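Local coordinates for ricin B lectin (Clostridium thermocellum, PDB 3VSF), which probably hydrolyses beta-1,3-galactan as a family 43 exo-beta-1,3-galactanase and carries a beta-trefoil lectin module that binds galactose, at residues V122-W134 / Y212-L224. Numbering follows the deposited sequence.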
loop_
_atom_site.group_PDB
_atom_site.type_symbol
_atom_site.label_atom_id
_atom_site.label_comp_id
_atom_site.label_asym_id
_atom_site.label_seq_id
_atom_site.Cartn_x
_atom_site.Cartn_y
_atom_site.Cartn_z
ATOM N N VAL A 122 -14.979 6.103 -7.606
ATOM C CA VAL A 122 -16.160 6.903 -7.297
ATOM C C VAL A 122 -15.815 8.111 -6.432
ATOM O O VAL A 122 -15.100 7.993 -5.436
ATOM C CB VAL A 122 -17.244 6.065 -6.593
ATOM C CG1 VAL A 122 -18.323 6.966 -6.015
ATOM C CG2 VAL A 122 -17.844 5.055 -7.559
ATOM N N MET A 123 -16.329 9.273 -6.824
ATOM C CA MET A 123 -16.113 10.506 -6.079
ATOM C C MET A 123 -17.451 11.171 -5.774
ATOM O O MET A 123 -18.421 10.983 -6.507
ATOM C CB MET A 123 -15.218 11.457 -6.876
ATOM C CG MET A 123 -15.762 11.815 -8.250
ATOM S SD MET A 123 -14.544 12.626 -9.304
ATOM C CE MET A 123 -14.110 14.045 -8.301
ATOM N N TYR A 124 -17.503 11.940 -4.692
ATOM C CA TYR A 124 -18.738 12.612 -4.301
ATOM C C TYR A 124 -18.700 14.114 -4.570
ATOM O O TYR A 124 -17.668 14.763 -4.396
ATOM C CB TYR A 124 -19.060 12.353 -2.828
ATOM C CG TYR A 124 -20.210 13.185 -2.307
ATOM C CD1 TYR A 124 -19.979 14.325 -1.547
ATOM C CD2 TYR A 124 -21.526 12.838 -2.583
ATOM C CE1 TYR A 124 -21.026 15.092 -1.072
ATOM C CE2 TYR A 124 -22.580 13.598 -2.113
ATOM C CZ TYR A 124 -22.325 14.724 -1.358
ATOM O OH TYR A 124 -23.368 15.485 -0.885
ATOM N N ASN A 125 -19.837 14.658 -4.991
ATOM C CA ASN A 125 -19.962 16.084 -5.259
ATOM C C ASN A 125 -20.847 16.763 -4.219
ATOM O O ASN A 125 -22.021 16.426 -4.078
ATOM C CB ASN A 125 -20.528 16.310 -6.662
ATOM C CG ASN A 125 -20.490 17.767 -7.084
ATOM O OD1 ASN A 125 -20.541 18.672 -6.250
ATOM N ND2 ASN A 125 -20.401 18.001 -8.388
ATOM N N ALA A 126 -20.276 17.717 -3.490
ATOM C CA ALA A 126 -21.016 18.437 -2.458
ATOM C C ALA A 126 -22.097 19.322 -3.067
ATOM O O ALA A 126 -23.227 19.366 -2.577
ATOM C CB ALA A 126 -20.066 19.266 -1.607
ATOM N N SER A 127 -21.743 20.024 -4.138
ATOM C CA SER A 127 -22.671 20.919 -4.820
ATOM C C SER A 127 -23.930 20.185 -5.271
ATOM O O SER A 127 -25.030 20.459 -4.787
ATOM C CB SER A 127 -21.993 21.567 -6.029
ATOM O OG SER A 127 -20.788 22.212 -5.654
ATOM N N THR A 128 -23.759 19.251 -6.201
ATOM C CA THR A 128 -24.881 18.512 -6.767
ATOM C C THR A 128 -25.526 17.578 -5.747
ATOM O O THR A 128 -26.745 17.574 -5.580
ATOM C CB THR A 128 -24.445 17.683 -7.990
ATOM O OG1 THR A 128 -23.514 16.674 -7.580
ATOM C CG2 THR A 128 -23.790 18.576 -9.035
ATOM N N GLY A 129 -24.701 16.790 -5.067
ATOM C CA GLY A 129 -25.195 15.817 -4.109
ATOM C C GLY A 129 -25.335 14.445 -4.738
ATOM O O GLY A 129 -26.056 13.586 -4.230
ATOM N N GLU A 130 -24.640 14.244 -5.853
ATOM C CA GLU A 130 -24.685 12.974 -6.568
ATOM C C GLU A 130 -23.287 12.384 -6.716
ATOM O O GLU A 130 -22.298 13.112 -6.799
ATOM C CB GLU A 130 -25.339 13.155 -7.940
ATOM C CG GLU A 130 -24.627 14.147 -8.844
ATOM C CD GLU A 130 -25.429 14.492 -10.082
ATOM O OE1 GLU A 130 -24.941 15.293 -10.906
ATOM O OE2 GLU A 130 -26.552 13.963 -10.231
ATOM N N PHE A 131 -23.212 11.056 -6.745
ATOM C CA PHE A 131 -21.932 10.360 -6.830
ATOM C C PHE A 131 -21.528 10.098 -8.278
ATOM O O PHE A 131 -22.209 9.374 -9.001
ATOM C CB PHE A 131 -21.992 9.041 -6.059
ATOM C CG PHE A 131 -22.283 9.207 -4.595
ATOM C CD1 PHE A 131 -21.250 9.339 -3.681
ATOM C CD2 PHE A 131 -23.587 9.228 -4.131
ATOM C CE1 PHE A 131 -21.513 9.491 -2.333
ATOM C CE2 PHE A 131 -23.856 9.380 -2.783
ATOM C CZ PHE A 131 -22.817 9.511 -1.884
ATOM N N VAL A 132 -20.412 10.688 -8.691
ATOM C CA VAL A 132 -19.903 10.507 -10.045
ATOM C C VAL A 132 -18.873 9.382 -10.092
ATOM O O VAL A 132 -17.982 9.308 -9.246
ATOM C CB VAL A 132 -19.269 11.805 -10.584
ATOM C CG1 VAL A 132 -18.750 11.597 -11.998
ATOM C CG2 VAL A 132 -20.279 12.941 -10.543
ATOM N N MET A 133 -19.004 8.505 -11.083
ATOM C CA MET A 133 -18.111 7.359 -11.216
ATOM C C MET A 133 -17.327 7.383 -12.526
ATOM O O MET A 133 -17.905 7.523 -13.603
ATOM C CB MET A 133 -18.901 6.052 -11.104
ATOM C CG MET A 133 -18.119 4.818 -11.519
ATOM S SD MET A 133 -19.065 3.297 -11.324
ATOM C CE MET A 133 -18.026 2.138 -12.207
ATOM N N TRP A 134 -16.010 7.244 -12.424
ATOM C CA TRP A 134 -15.145 7.189 -13.595
ATOM C C TRP A 134 -14.509 5.810 -13.729
ATOM O O TRP A 134 -14.515 5.025 -12.781
ATOM C CB TRP A 134 -14.065 8.265 -13.516
ATOM C CG TRP A 134 -14.603 9.652 -13.665
ATOM C CD1 TRP A 134 -15.260 10.382 -12.718
ATOM C CD2 TRP A 134 -14.532 10.478 -14.832
ATOM N NE1 TRP A 134 -15.603 11.613 -13.226
ATOM C CE2 TRP A 134 -15.166 11.697 -14.522
ATOM C CE3 TRP A 134 -13.991 10.306 -16.111
ATOM C CZ2 TRP A 134 -15.276 12.736 -15.442
ATOM C CZ3 TRP A 134 -14.100 11.341 -17.023
ATOM C CH2 TRP A 134 -14.738 12.540 -16.684
ATOM N N TYR A 212 -6.493 15.776 -15.490
ATOM C CA TYR A 212 -7.588 16.583 -16.015
ATOM C C TYR A 212 -8.401 17.213 -14.893
ATOM O O TYR A 212 -8.761 16.544 -13.925
ATOM C CB TYR A 212 -8.507 15.734 -16.898
ATOM C CG TYR A 212 -7.804 15.020 -18.028
ATOM C CD1 TYR A 212 -7.524 15.674 -19.221
ATOM C CD2 TYR A 212 -7.426 13.690 -17.906
ATOM C CE1 TYR A 212 -6.882 15.022 -20.258
ATOM C CE2 TYR A 212 -6.786 13.031 -18.937
ATOM C CZ TYR A 212 -6.516 13.702 -20.111
ATOM O OH TYR A 212 -5.878 13.048 -21.138
ATOM N N GLU A 213 -8.688 18.502 -15.028
ATOM C CA GLU A 213 -9.568 19.190 -14.094
ATOM C C GLU A 213 -11.009 19.053 -14.565
ATOM O O GLU A 213 -11.324 19.351 -15.715
ATOM C CB GLU A 213 -9.191 20.667 -13.978
ATOM C CG GLU A 213 -10.098 21.466 -13.055
ATOM C CD GLU A 213 -9.712 22.930 -12.977
ATOM O OE1 GLU A 213 -8.668 23.304 -13.553
ATOM O OE2 GLU A 213 -10.454 23.708 -12.341
ATOM N N LEU A 214 -11.882 18.597 -13.674
ATOM C CA LEU A 214 -13.276 18.366 -14.024
ATOM C C LEU A 214 -14.126 19.620 -13.847
ATOM O O LEU A 214 -13.783 20.511 -13.072
ATOM C CB LEU A 214 -13.855 17.229 -13.180
ATOM C CG LEU A 214 -13.115 15.894 -13.249
ATOM C CD1 LEU A 214 -13.771 14.873 -12.333
ATOM C CD2 LEU A 214 -13.063 15.387 -14.680
ATOM N N THR A 215 -15.234 19.679 -14.577
ATOM C CA THR A 215 -16.212 20.743 -14.401
ATOM C C THR A 215 -16.877 20.583 -13.036
ATOM O O THR A 215 -16.774 19.524 -12.417
ATOM C CB THR A 215 -17.279 20.714 -15.512
ATOM O OG1 THR A 215 -17.813 19.390 -15.631
ATOM C CG2 THR A 215 -16.672 21.126 -16.843
ATOM N N PRO A 216 -17.555 21.636 -12.554
ATOM C CA PRO A 216 -18.201 21.604 -11.238
ATOM C C PRO A 216 -19.051 20.356 -11.000
ATOM O O PRO A 216 -19.198 19.936 -9.852
ATOM C CB PRO A 216 -19.089 22.847 -11.263
ATOM C CG PRO A 216 -18.352 23.796 -12.138
ATOM C CD PRO A 216 -17.701 22.953 -13.203
ATOM N N ASP A 217 -19.599 19.772 -12.062
ATOM C CA ASP A 217 -20.478 18.614 -11.924
ATOM C C ASP A 217 -19.713 17.291 -11.836
ATOM O O ASP A 217 -20.307 16.241 -11.585
ATOM C CB ASP A 217 -21.502 18.571 -13.064
ATOM C CG ASP A 217 -20.854 18.581 -14.435
ATOM O OD1 ASP A 217 -19.782 17.962 -14.596
ATOM O OD2 ASP A 217 -21.419 19.210 -15.355
ATOM N N TYR A 218 -18.401 17.352 -12.048
ATOM C CA TYR A 218 -17.533 16.174 -11.980
ATOM C C TYR A 218 -17.740 15.206 -13.145
ATOM O O TYR A 218 -16.956 14.276 -13.331
ATOM C CB TYR A 218 -17.722 15.422 -10.659
ATOM C CG TYR A 218 -17.191 16.138 -9.438
ATOM C CD1 TYR A 218 -16.493 17.332 -9.552
ATOM C CD2 TYR A 218 -17.382 15.609 -8.168
ATOM C CE1 TYR A 218 -16.008 17.983 -8.433
ATOM C CE2 TYR A 218 -16.899 16.250 -7.047
ATOM C CZ TYR A 218 -16.214 17.437 -7.184
ATOM O OH TYR A 218 -15.734 18.075 -6.065
ATOM N N LYS A 219 -18.794 15.425 -13.923
ATOM C CA LYS A 219 -19.157 14.499 -14.992
ATOM C C LYS A 219 -18.449 14.792 -16.313
ATOM O O LYS A 219 -18.507 13.990 -17.244
ATOM C CB LYS A 219 -20.676 14.488 -15.194
ATOM C CG LYS A 219 -21.441 13.798 -14.076
ATOM C CD LYS A 219 -22.938 14.049 -14.179
ATOM C CE LYS A 219 -23.269 15.510 -13.918
ATOM N NZ LYS A 219 -24.737 15.764 -13.925
ATOM N N ASN A 220 -17.776 15.937 -16.388
ATOM C CA ASN A 220 -17.080 16.331 -17.608
ATOM C C ASN A 220 -15.682 16.875 -17.336
ATOM O O ASN A 220 -15.334 17.174 -16.194
ATOM C CB ASN A 220 -17.903 17.364 -18.381
ATOM C CG ASN A 220 -19.279 16.848 -18.762
ATOM O OD1 ASN A 220 -19.452 15.667 -19.061
ATOM N ND2 ASN A 220 -20.266 17.736 -18.751
ATOM N N ILE A 221 -14.885 17.002 -18.393
ATOM C CA ILE A 221 -13.526 17.519 -18.271
ATOM C C ILE A 221 -13.453 18.993 -18.661
ATOM O O ILE A 221 -13.782 19.364 -19.787
ATOM C CB ILE A 221 -12.533 16.708 -19.127
ATOM C CG1 ILE A 221 -12.414 15.281 -18.591
ATOM C CG2 ILE A 221 -11.171 17.384 -19.151
ATOM C CD1 ILE A 221 -11.420 14.425 -19.341
ATOM N N ALA A 222 -13.019 19.827 -17.722
ATOM C CA ALA A 222 -12.949 21.267 -17.941
ATOM C C ALA A 222 -11.656 21.692 -18.632
ATOM O O ALA A 222 -11.672 22.543 -19.522
ATOM C CB ALA A 222 -13.117 22.013 -16.623
ATOM N N SER A 223 -10.538 21.103 -18.220
ATOM C CA SER A 223 -9.243 21.457 -18.794
ATOM C C SER A 223 -8.169 20.419 -18.485
ATOM O O SER A 223 -8.382 19.505 -17.690
ATOM C CB SER A 223 -8.792 22.830 -18.286
ATOM O OG SER A 223 -8.585 22.811 -16.884
ATOM N N LEU A 224 -7.016 20.573 -19.127
ATOM C CA LEU A 224 -5.866 19.718 -18.862
ATOM C C LEU A 224 -4.968 20.406 -17.841
ATOM O O LEU A 224 -4.164 21.270 -18.190
ATOM C CB LEU A 224 -5.098 19.441 -20.158
ATOM C CG LEU A 224 -3.957 18.419 -20.129
ATOM C CD1 LEU A 224 -2.652 19.038 -19.646
ATOM C CD2 LEU A 224 -4.334 17.205 -19.289
#
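Tyr218 and Trp134 carry this contact between two neighbouring blades of the five-bladed beta-propeller that forms the family 43 glycosidase domain. The beta hairpin of strands 116-124 and 131-138 opens one blade; that of strands 208-214 and 221-228 closes the next, and its connecting loop lies against the first. The loop bends through a type I turn, Thr215 to Tyr218, which delivers the Tyr218 ring between Met123 and Asn125. Met123 CE sits over one face, 3.8 Å from the ring centroid in a CH-pi contact, while its sulfur stands obliquely in a Met-aromatic arrangement. Asn125 ND2 lies over the opposite face, offset toward the rim, with amide and ring planes 31° apart. The same amide donates from Asn125 ND2 to Pro216 O over 2.7 Å, on an in-plane lone pair, because a chi1 of -171° swings the CG of Asn125 to the side away from its own N. The phenol ends in a hydrogen bond from Tyr218 OH to Gly195 O, so the ring is held at its hydroxyl as well as on both faces. Val132 meets the Tyr218 side chain at about a right angle, its CG2 3.6 Å from Tyr218 CB. Beyond Val132, the Leu214 and Trp134 side chains run antiparallel alongside one another, Leu214 CD2 lying 3.5 Å from Trp134 CZ2. Beside Val132, Lys219 bends at chi3 and its NZ forms a 3.1 Å salt bridge with Glu130 OE1, met on the syn side; Glu130 OE2 pairs with Lys154, and Lys219 makes a cation-pi contact with Tyr152. The indole edge supplies the remaining polar link: Trp134 NE1 donates to Tyr218 O at 3.0 Å, with the carbonyl oxygen only 4° out of the ring plane.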